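Local structure of 2-polyprenyl-6-methoxyphenol hydroxylase-like FAD-dependent oxidoreductase (6UI5) at residues P71-R74 and R79-F82; E272-G277 and D284-H289; A304-W309 and V329-A334. The protein belongs to the FAD-dependent aromatic-ring hydroxylase-like oxidoreductases and holds flavin-adenine dinucleotide in a Rossmann-type domain. All coordinates share one frame; numbering follows the deposited sequence.

Contact 1: P71-R74 and R79-F82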
loop_
_atom_site.group_PDB
_atom_site.type_symbol
_atom_site.label_atom_id
_atom_site.label_comp_id
_atom_site.label_asym_id
_atom_site.label_seq_id
_atom_site.Cartn_x
_atom_site.Cartn_y
_atom_site.Cartn_z
ATOM N N PRO A 71 13.261 20.433 0.097
ATOM C CA PRO A 71 12.367 20.154 1.223
ATOM C C PRO A 71 11.216 19.252 0.842
ATOM O O PRO A 71 10.132 19.305 1.439
ATOM C CB PRO A 71 11.881 21.552 1.613
ATOM C CG PRO A 71 11.962 22.362 0.291
ATOM C CD PRO A 71 12.724 21.520 -0.733
ATOM N N GLU A 72 11.448 18.405 -0.149
ATOM C CA GLU A 72 10.467 17.425 -0.557
ATOM C C GLU A 72 10.996 16.026 -0.291
ATOM O O GLU A 72 12.127 15.694 -0.661
ATOM C CB GLU A 72 10.091 17.645 -2.015
ATOM C CG GLU A 72 8.985 18.684 -2.112
ATOM C CD GLU A 72 7.612 18.135 -1.701
ATOM O OE1 GLU A 72 7.325 17.912 -0.500
ATOM O OE2 GLU A 72 6.802 17.891 -2.598
ATOM N N VAL A 73 10.190 15.238 0.405
ATOM C CA VAL A 73 10.467 13.840 0.701
ATOM C C VAL A 73 9.614 13.021 -0.248
ATOM O O VAL A 73 8.379 13.100 -0.199
ATOM C CB VAL A 73 10.135 13.497 2.163
ATOM C CG1 VAL A 73 10.169 12.009 2.352
ATOM C CG2 VAL A 73 11.086 14.222 3.149
ATOM N N ARG A 74 10.252 12.229 -1.106
ATOM C CA ARG A 74 9.544 11.515 -2.155
ATOM C C ARG A 74 9.400 10.037 -1.799
ATOM O O ARG A 74 10.171 9.495 -1.013
ATOM C CB ARG A 74 10.257 11.681 -3.508
ATOM C CG ARG A 74 10.441 13.147 -3.930
ATOM C CD ARG A 74 10.105 13.419 -5.408
ATOM N NE ARG A 74 9.716 14.819 -5.637
ATOM C CZ ARG A 74 8.469 15.235 -5.890
ATOM N NH1 ARG A 74 7.468 14.361 -5.975
ATOM N NH2 ARG A 74 8.220 16.532 -6.073
ATOM N N ARG A 79 5.038 12.583 -3.905
ATOM C CA ARG A 79 5.290 13.461 -2.775
ATOM C C ARG A 79 4.768 12.845 -1.494
ATOM O O ARG A 79 3.679 12.281 -1.483
ATOM C CB ARG A 79 4.601 14.806 -2.971
ATOM C CG ARG A 79 4.847 15.726 -1.825
ATOM C CD ARG A 79 4.045 17.005 -1.904
ATOM N NE ARG A 79 4.306 17.781 -0.705
ATOM C CZ ARG A 79 3.637 17.659 0.436
ATOM N NH1 ARG A 79 2.621 16.806 0.556
ATOM N NH2 ARG A 79 3.986 18.417 1.461
ATOM N N LEU A 80 5.521 13.000 -0.404
ATOM C CA LEU A 80 5.059 12.620 0.929
ATOM C C LEU A 80 4.838 13.865 1.782
ATOM O O LEU A 80 5.732 14.714 1.892
ATOM C CB LEU A 80 6.051 11.691 1.625
ATOM C CG LEU A 80 6.270 10.327 0.999
ATOM C CD1 LEU A 80 7.420 9.637 1.706
ATOM C CD2 LEU A 80 5.015 9.528 1.150
ATOM N N ALA A 81 3.646 13.964 2.388
ATOM C CA ALA A 81 3.284 15.079 3.273
ATOM C C ALA A 81 4.159 15.050 4.530
ATOM O O ALA A 81 3.756 14.614 5.610
ATOM C CB ALA A 81 1.799 15.017 3.634
ATOM N N PHE A 82 5.394 15.524 4.380
ATOM C CA PHE A 82 6.319 15.485 5.504
ATOM C C PHE A 82 5.941 16.486 6.590
ATOM O O PHE A 82 6.323 16.294 7.748
ATOM C CB PHE A 82 7.750 15.729 5.006
ATOM C CG PHE A 82 8.811 15.634 6.089
ATOM C CD1 PHE A 82 9.195 14.401 6.608
ATOM C CD2 PHE A 82 9.428 16.778 6.580
ATOM C CE1 PHE A 82 10.184 14.320 7.605
ATOM C CE2 PHE A 82 10.420 16.698 7.570
ATOM C CZ PHE A 82 10.793 15.475 8.078
#

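Contact 2: E272-G277 and D284-H289. With FAD (flavin-adenine dinucleotide), chain C.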
loop_
_atom_site.group_PDB
_atom_site.type_symbol
_atom_site.label_atom_id
_atom_site.label_comp_id
_atom_site.label_asym_id
_atom_site.label_seq_id
_atom_site.Cartn_x
_atom_site.Cartn_y
_atom_site.Cartn_z
ATOM N N GLU A 272 19.480 -12.395 8.903
ATOM C CA GLU A 272 18.499 -12.982 9.814
ATOM C C GLU A 272 18.800 -12.659 11.277
ATOM O O GLU A 272 17.877 -12.494 12.077
ATOM C CB GLU A 272 18.455 -14.492 9.611
ATOM C CG GLU A 272 17.412 -15.177 10.447
ATOM C CD GLU A 272 17.584 -16.678 10.485
ATOM O OE1 GLU A 272 18.082 -17.254 9.487
ATOM O OE2 GLU A 272 17.215 -17.276 11.521
ATOM N N GLN A 273 20.073 -12.556 11.634
ATOM C CA GLN A 273 20.514 -12.298 12.999
ATOM C C GLN A 273 21.612 -11.245 12.912
ATOM O O GLN A 273 22.683 -11.536 12.372
ATOM C CB GLN A 273 21.043 -13.581 13.666
ATOM C CG GLN A 273 20.003 -14.656 13.842
ATOM C CD GLN A 273 18.846 -14.187 14.726
ATOM O OE1 GLN A 273 19.041 -13.394 15.653
ATOM N NE2 GLN A 273 17.636 -14.662 14.430
ATOM N N TYR A 274 21.371 -10.026 13.419
ATOM C CA TYR A 274 22.467 -9.062 13.396
ATOM C C TYR A 274 23.491 -9.353 14.473
ATOM O O TYR A 274 24.462 -8.594 14.599
ATOM C CB TYR A 274 22.006 -7.611 13.571
ATOM C CG TYR A 274 21.121 -7.009 12.498
ATOM C CD1 TYR A 274 20.512 -7.794 11.538
ATOM C CD2 TYR A 274 20.896 -5.637 12.455
ATOM C CE1 TYR A 274 19.689 -7.240 10.573
ATOM C CE2 TYR A 274 20.066 -5.069 11.485
ATOM C CZ TYR A 274 19.458 -5.884 10.556
ATOM O OH TYR A 274 18.614 -5.350 9.597
ATOM N N ARG A 275 23.294 -10.420 15.249
ATOM C CA ARG A 275 24.212 -10.769 16.324
ATOM C C ARG A 275 24.327 -12.281 16.443
ATOM O O ARG A 275 23.319 -12.986 16.403
ATOM C CB ARG A 275 23.738 -10.200 17.663
ATOM C CG ARG A 275 24.615 -10.651 18.793
ATOM C CD ARG A 275 23.910 -10.725 20.137
ATOM N NE ARG A 275 24.913 -11.044 21.149
ATOM C CZ ARG A 275 24.712 -11.033 22.460
ATOM N NH1 ARG A 275 23.520 -10.726 22.963
ATOM N NH2 ARG A 275 25.716 -11.330 23.273
ATOM N N LYS A 276 25.554 -12.780 16.613
ATOM C CA LYS A 276 25.765 -14.174 16.962
ATOM C C LYS A 276 26.801 -14.231 18.090
ATOM O O LYS A 276 27.917 -14.674 17.897
ATOM C CB LYS A 276 26.187 -15.014 15.752
ATOM C CG LYS A 276 26.385 -16.504 16.076
ATOM C CD LYS A 276 26.465 -17.428 14.843
ATOM C CE LYS A 276 25.396 -17.090 13.793
ATOM N NZ LYS A 276 23.950 -17.443 14.048
ATOM N N GLY A 277 26.417 -13.756 19.276
ATOM C CA GLY A 277 27.231 -13.842 20.476
ATOM C C GLY A 277 28.687 -13.459 20.302
ATOM O O GLY A 277 29.489 -14.274 19.845
ATOM N N ASP A 284 25.877 -2.188 5.750
ATOM C CA ASP A 284 25.607 -2.971 4.546
ATOM C C ASP A 284 25.784 -4.455 4.785
ATOM O O ASP A 284 25.055 -5.263 4.198
ATOM C CB ASP A 284 26.499 -2.518 3.398
ATOM C CG ASP A 284 25.768 -1.602 2.442
ATOM O OD1 ASP A 284 24.672 -1.112 2.831
ATOM O OD2 ASP A 284 26.279 -1.376 1.317
ATOM N N ALA A 285 26.719 -4.835 5.657
ATOM C CA ALA A 285 26.801 -6.230 6.087
ATOM C C ALA A 285 25.488 -6.743 6.694
ATOM O O ALA A 285 25.233 -7.950 6.670
ATOM C CB ALA A 285 27.945 -6.392 7.090
ATOM N N ALA A 286 24.650 -5.873 7.255
ATOM C CA ALA A 286 23.392 -6.352 7.808
ATOM C C ALA A 286 22.230 -6.227 6.832
ATOM O O ALA A 286 21.292 -7.037 6.906
ATOM C CB ALA A 286 23.058 -5.613 9.117
ATOM N N HIS A 287 22.286 -5.272 5.897
ATOM C CA HIS A 287 21.116 -5.014 5.066
ATOM C C HIS A 287 21.510 -4.087 3.927
ATOM O O HIS A 287 22.271 -3.128 4.137
ATOM C CB HIS A 287 19.977 -4.377 5.899
ATOM C CG HIS A 287 20.478 -3.372 6.881
ATOM N ND1 HIS A 287 20.761 -2.069 6.527
ATOM C CD2 HIS A 287 20.834 -3.498 8.182
ATOM C CE1 HIS A 287 21.242 -1.425 7.582
ATOM N NE2 HIS A 287 21.296 -2.268 8.599
ATOM N N VAL A 288 20.954 -4.362 2.740
ATOM C CA VAL A 288 21.235 -3.616 1.512
ATOM C C VAL A 288 19.982 -3.614 0.649
ATOM O O VAL A 288 19.126 -4.494 0.766
ATOM C CB VAL A 288 22.393 -4.218 0.679
ATOM C CG1 VAL A 288 23.723 -4.154 1.454
ATOM C CG2 VAL A 288 22.041 -5.628 0.286
ATOM N N HIS A 289 19.904 -2.642 -0.262
ATOM C CA HIS A 289 18.691 -2.371 -1.030
ATOM C C HIS A 289 19.034 -1.228 -1.969
ATOM O O HIS A 289 20.120 -0.649 -1.886
ATOM C CB HIS A 289 17.516 -1.989 -0.131
ATOM C CG HIS A 289 17.893 -1.008 0.926
ATOM N ND1 HIS A 289 18.237 0.296 0.639
ATOM C CD2 HIS A 289 18.055 -1.154 2.260
ATOM C CE1 HIS A 289 18.562 0.921 1.757
ATOM N NE2 HIS A 289 18.461 0.064 2.756
HETATM P PA FAD C . 30.589 0.130 2.989
HETATM O O1A FAD C . 30.323 1.560 2.574
HETATM O O2A FAD C . 30.425 -0.762 1.769
HETATM O O5B FAD C . 32.039 -0.001 3.782
HETATM C C5B FAD C . 32.562 -1.284 4.090
HETATM C C4B FAD C . 34.110 -1.152 4.264
HETATM O O4B FAD C . 34.676 -2.252 4.697
HETATM C C3B FAD C . 34.772 -0.875 2.893
HETATM O O3B FAD C . 35.755 0.049 3.069
HETATM C C2B FAD C . 35.370 -2.236 2.486
HETATM O O2B FAD C . 36.407 -1.986 1.451
HETATM C C1B FAD C . 35.868 -2.638 3.624
HETATM N N9A FAD C . 36.056 -4.067 3.776
HETATM C C8A FAD C . 35.282 -5.049 3.262
HETATM N N7A FAD C . 35.764 -6.231 3.703
HETATM C C5A FAD C . 36.823 -5.973 4.506
HETATM C C6A FAD C . 37.683 -6.796 5.223
HETATM N N6A FAD C . 37.894 -8.216 5.463
HETATM N N1A FAD C . 38.677 -6.273 5.947
HETATM C C2A FAD C . 38.846 -4.934 6.000
HETATM N N3A FAD C . 37.992 -4.125 5.309
HETATM C C4A FAD C . 36.990 -4.639 4.564
HETATM N N1 FAD C . 23.837 5.980 0.273
HETATM C C2 FAD C . 22.959 7.165 0.497
HETATM O O2 FAD C . 22.706 7.553 1.590
HETATM N N3 FAD C . 22.398 7.875 -0.688
HETATM C C4 FAD C . 22.722 7.396 -2.033
HETATM O O4 FAD C . 22.293 7.939 -2.995
HETATM C C4X FAD C . 23.610 6.192 -2.222
HETATM N N5 FAD C . 23.885 5.766 -3.574
HETATM C C5X FAD C . 24.745 4.575 -3.791
HETATM C C6 FAD C . 25.000 4.169 -5.103
HETATM C C7 FAD C . 25.807 3.063 -5.338
HETATM C C7M FAD C . 25.902 2.861 -6.844
HETATM C C8 FAD C . 26.379 2.342 -4.278
HETATM C C8M FAD C . 27.260 1.138 -4.635
HETATM C C9 FAD C . 26.124 2.747 -2.956
HETATM C C9A FAD C . 25.299 3.867 -2.695
HETATM N N10 FAD C . 25.004 4.310 -1.280
HETATM C C10 FAD C . 24.163 5.487 -1.076
HETATM C "C1'" FAD C . 25.626 3.576 -0.160
HETATM C "C2'" FAD C . 24.736 2.962 0.935
HETATM O "O2'" FAD C . 24.343 3.899 1.868
HETATM C "C3'" FAD C . 25.536 1.952 1.755
HETATM O "O3'" FAD C . 24.619 1.245 2.528
HETATM C "C4'" FAD C . 26.560 2.550 2.742
HETATM O "O4'" FAD C . 27.548 3.338 2.140
HETATM C "C5'" FAD C . 27.247 1.316 3.339
HETATM O "O5'" FAD C . 27.909 1.634 4.531
HETATM P P FAD C . 28.822 0.496 5.306
HETATM O O1P FAD C . 29.883 1.197 6.123
HETATM O O2P FAD C . 28.019 -0.497 6.124
HETATM O O3P FAD C . 29.481 -0.410 4.091
#

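Contact 3: A304-W309 and V329-A334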
loop_
_atom_site.group_PDB
_atom_site.type_symbol
_atom_site.label_atom_id
_atom_site.label_comp_id
_atom_site.label_asym_id
_atom_site.label_seq_id
_atom_site.Cartn_x
_atom_site.Cartn_y
_atom_site.Cartn_z
ATOM N N ALA A 304 25.105 1.893 14.157
ATOM C CA ALA A 304 26.250 2.089 15.036
ATOM C C ALA A 304 25.856 2.861 16.281
ATOM O O ALA A 304 26.366 2.591 17.382
ATOM C CB ALA A 304 27.376 2.828 14.291
ATOM N N VAL A 305 24.989 3.858 16.125
ATOM C CA VAL A 305 24.574 4.630 17.288
ATOM C C VAL A 305 23.834 3.728 18.266
ATOM O O VAL A 305 24.085 3.769 19.474
ATOM C CB VAL A 305 23.750 5.846 16.833
ATOM C CG1 VAL A 305 23.145 6.581 18.014
ATOM C CG2 VAL A 305 24.666 6.796 16.025
ATOM N N ASN A 306 23.003 2.818 17.746
ATOM C CA ASN A 306 22.345 1.841 18.607
ATOM C C ASN A 306 23.354 0.934 19.303
ATOM O O ASN A 306 23.270 0.721 20.512
ATOM C CB ASN A 306 21.361 1.008 17.800
ATOM C CG ASN A 306 20.506 0.119 18.693
ATOM O OD1 ASN A 306 21.003 -0.840 19.280
ATOM N ND2 ASN A 306 19.221 0.455 18.825
ATOM N N LEU A 307 24.328 0.390 18.557
ATOM C CA LEU A 307 25.175 -0.653 19.140
ATOM C C LEU A 307 26.332 -0.090 19.957
ATOM O O LEU A 307 26.712 -0.682 20.977
ATOM C CB LEU A 307 25.711 -1.574 18.053
ATOM C CG LEU A 307 26.718 -2.593 18.551
ATOM C CD1 LEU A 307 26.026 -3.502 19.523
ATOM C CD2 LEU A 307 27.318 -3.383 17.388
ATOM N N GLY A 308 26.916 1.029 19.540
ATOM C CA GLY A 308 27.880 1.678 20.406
ATOM C C GLY A 308 27.152 2.394 21.528
ATOM O O GLY A 308 26.338 3.306 21.280
ATOM N N TRP A 309 27.442 1.942 22.754
ATOM C CA TRP A 309 26.892 2.346 24.058
ATOM C C TRP A 309 26.409 1.059 24.716
ATOM O O TRP A 309 26.823 0.747 25.840
ATOM C CB TRP A 309 25.817 3.459 24.008
ATOM C CG TRP A 309 24.301 3.087 23.846
ATOM C CD1 TRP A 309 23.544 3.219 22.719
ATOM C CD2 TRP A 309 23.408 2.592 24.863
ATOM N NE1 TRP A 309 22.245 2.800 22.948
ATOM C CE2 TRP A 309 22.136 2.417 24.260
ATOM C CE3 TRP A 309 23.560 2.279 26.220
ATOM C CZ2 TRP A 309 21.021 1.935 24.970
ATOM C CZ3 TRP A 309 22.444 1.805 26.933
ATOM C CH2 TRP A 309 21.195 1.643 26.299
ATOM N N VAL A 329 16.949 -6.845 18.122
ATOM C CA VAL A 329 15.514 -6.565 18.116
ATOM C C VAL A 329 15.238 -5.216 17.477
ATOM O O VAL A 329 14.419 -5.090 16.557
ATOM C CB VAL A 329 14.945 -6.610 19.538
ATOM C CG1 VAL A 329 13.448 -6.305 19.479
ATOM C CG2 VAL A 329 15.220 -7.948 20.152
ATOM N N GLU A 330 15.927 -4.189 17.961
ATOM C CA GLU A 330 15.654 -2.841 17.500
ATOM C C GLU A 330 16.086 -2.661 16.059
ATOM O O GLU A 330 15.351 -2.068 15.262
ATOM C CB GLU A 330 16.356 -1.835 18.413
ATOM C CG GLU A 330 15.514 -1.494 19.617
ATOM C CD GLU A 330 16.336 -1.043 20.808
ATOM O OE1 GLU A 330 15.838 -1.177 21.947
ATOM O OE2 GLU A 330 17.465 -0.545 20.610
ATOM N N ARG A 331 17.259 -3.191 15.697
ATOM C CA ARG A 331 17.854 -2.829 14.416
ATOM C C ARG A 331 17.474 -3.759 13.281
ATOM O O ARG A 331 17.333 -3.295 12.146
ATOM C CB ARG A 331 19.353 -2.741 14.576
ATOM C CG ARG A 331 19.712 -1.484 15.372
ATOM C CD ARG A 331 19.868 -0.337 14.401
ATOM N NE ARG A 331 18.672 0.443 14.163
ATOM C CZ ARG A 331 18.567 1.356 13.205
ATOM N NH1 ARG A 331 19.598 1.569 12.376
ATOM N NH2 ARG A 331 17.443 2.066 13.082
ATOM N N HIS A 332 17.223 -5.038 13.552
ATOM C CA HIS A 332 16.674 -5.883 12.501
ATOM C C HIS A 332 15.345 -5.339 11.986
ATOM O O HIS A 332 15.059 -5.443 10.786
ATOM C CB HIS A 332 16.505 -7.317 12.988
ATOM C CG HIS A 332 15.944 -8.239 11.951
ATOM N ND1 HIS A 332 14.633 -8.176 11.531
ATOM C CD2 HIS A 332 16.514 -9.251 11.256
ATOM C CE1 HIS A 332 14.420 -9.108 10.617
ATOM N NE2 HIS A 332 15.544 -9.777 10.437
ATOM N N LEU A 333 14.510 -4.768 12.873
ATOM C CA LEU A 333 13.239 -4.206 12.406
ATOM C C LEU A 333 13.498 -3.068 11.445
ATOM O O LEU A 333 12.849 -2.969 10.401
ATOM C CB LEU A 333 12.370 -3.715 13.577
ATOM C CG LEU A 333 11.204 -2.733 13.315
ATOM C CD1 LEU A 333 10.079 -3.342 12.421
ATOM C CD2 LEU A 333 10.530 -2.267 14.646
ATOM N N ALA A 334 14.463 -2.207 11.781
ATOM C CA ALA A 334 14.738 -1.040 10.957
ATOM C C ALA A 334 15.296 -1.454 9.593
ATOM O O ALA A 334 14.935 -0.871 8.556
ATOM C CB ALA A 334 15.704 -0.114 11.706
#

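Contact 1: P71-R74 and R79-F82
E72 and R79 form a salt bridge across the hairpin. E72 OE1 lies 3.0 Å from R79 NE. The hydrogen bond along this line is weak and bent, with an N-H...O angle of 123°. The carboxylate and guanidinium planes are turned 30° apart, and the two side chains cross at about a right angle. The E72 chain is bent at its second torsion, which lays its carboxylate against the straight R79 chain. E72 OE2 is 4.0 Å from R74 NH2, a long contact of charges only, with no N-H pointing at it. R79 also reaches past E72: its NH2 forms a salt bridge with E83. The backbone adds one bond, from L80 N to V73 O at 2.9 Å. These residues belong to the beta hairpin of strands 69-75 and 78-80 in a small antiparallel sheet, with 69-75 in the middle. R74 and R79 form a non-hydrogen-bonded pair on the face that carries the charges. V73 and L80 point to the other face. There V73 CG1 meets L80 CD1 at 3.7 Å. The second branch, V73 CG2, touches the F82 ring at CD1, 3.9 Å away. With CG1 anti to the backbone N (chi1 169°), CG1 is turned to L80 and CG2 to F82. Helix 369-379 lies against this apolar side: V379 packs on V73 and L80, and A376 on F82. A hydrogen bond from A81 N to N372 OD1 also ties the hairpin to that helix.

Contact 2: E272-G277 and D284-H289
The Y274 ring lies with one face against the methyl of A286. A286 CB sits 3.7 Å above the ring plane of Y274, over its centre. The line from this methyl to the ring centroid is only 7° off the ring normal, so the contact is a clear CH-pi interaction. The closest ring atom is Y274 CE2, 3.9 Å from A286 CB. The first torsion of Y274 (chi1 -64°) places CG beside the backbone N, and the ring reaches across to the 284-289 segment. H287 meets the far end of the same tyrosine. H287 CD2 approaches Y274 OH to 3.2 Å, and no hydrogen bond joins the two side chains. The two rings make an oblique aromatic pair, with centroids 5.6 Å apart and planes at 31°. The polar ends of both rings are engaged beyond the two segments. Y274 OH is hydrogen-bonded to N270, and H287 NE2 to OD2 of D303. All three touching residues are buried. Backbone bonds between A286 and A271 and between V288 and R269 pair the short strand 287-288 with strand 257-271. At the start of the same segment, D284 turns to the cofactor. D284 N donates a nearly straight hydrogen bond, 2.8 Å long, to phosphate oxygen O2P of FAD. FAD O3' also approaches D284 OD1, but the modelled distance is too short for the details of the bond to be trusted. An aspartate contacting both the FAD pyrophosphate and the ribityl chain, just after strand 279-281 of the parallel sheet, is characteristic of the GD motif in flavoprotein hydroxylases of this family.

Contact 3: A304-W309 and V329-A334
N306 and E330 make the hydrogen bond across these two helices. N306 ND2 donates to E330 OE2 at 2.7 Å, with a nearly straight N-H...O angle of 163°. The acceptor lies close to the amide plane. E330 OE2 receives the bond on its anti lone pair, away from its other oxygen. The amide and carboxylate planes are turned 67° apart. N306 CG stands opposite its backbone N (chi1 -172°), and from there the amide extends toward the other helix. The E330 chain is extended beyond CG, which brings its carboxylate to meet the amide.

Charged groups surround this bond. K310 NZ contacts both the amide oxygen and the carboxylate, with a hydrogen bond to N306 OD1 and a salt bridge to E330 OE2, while R469 forms a salt bridge with E330 OE1. With two cationic partners, the buried carboxylate is probably kept ionised.

The remaining contact is between N306 and the aliphatic part of R331. R331 CG is 3.8 Å from N306 CG, and R331 CD is 3.9 Å from N306 CB. The two side chains slide past each other in opposite directions. Bends in the R331 chain take its guanidinium group on to D303, where NH1 forms a salt bridge with OD1.

The partners sit on helices 295-316 and 325-346, which follow each other in the chain. The first helix also packs on helix 12-22, where A304 touches M16 and L17, and the bond of E330 to R469 reaches the segment between strands 465-468 and 474-477.

Overall arrangement
The three contacts follow one another along the chain, and all belong to its FAD-binding part. Contact 1 stands apart, on a surface hairpin. Its centre is 29 Å from that of contact 2 and 26 Å from that of contact 3. Contacts 2 and 3 have centres 11 Å apart and touch: Y274 CE2 is 3.3 Å from R331 O. Strand 287-288 of contact 2 leads on to helix 295-316 of contact 3. D303 in that helix binds both H287 and R331, so one aspartate links the two contacts. The segment 284-289 that meets FAD thus packs directly on the buried helix pair.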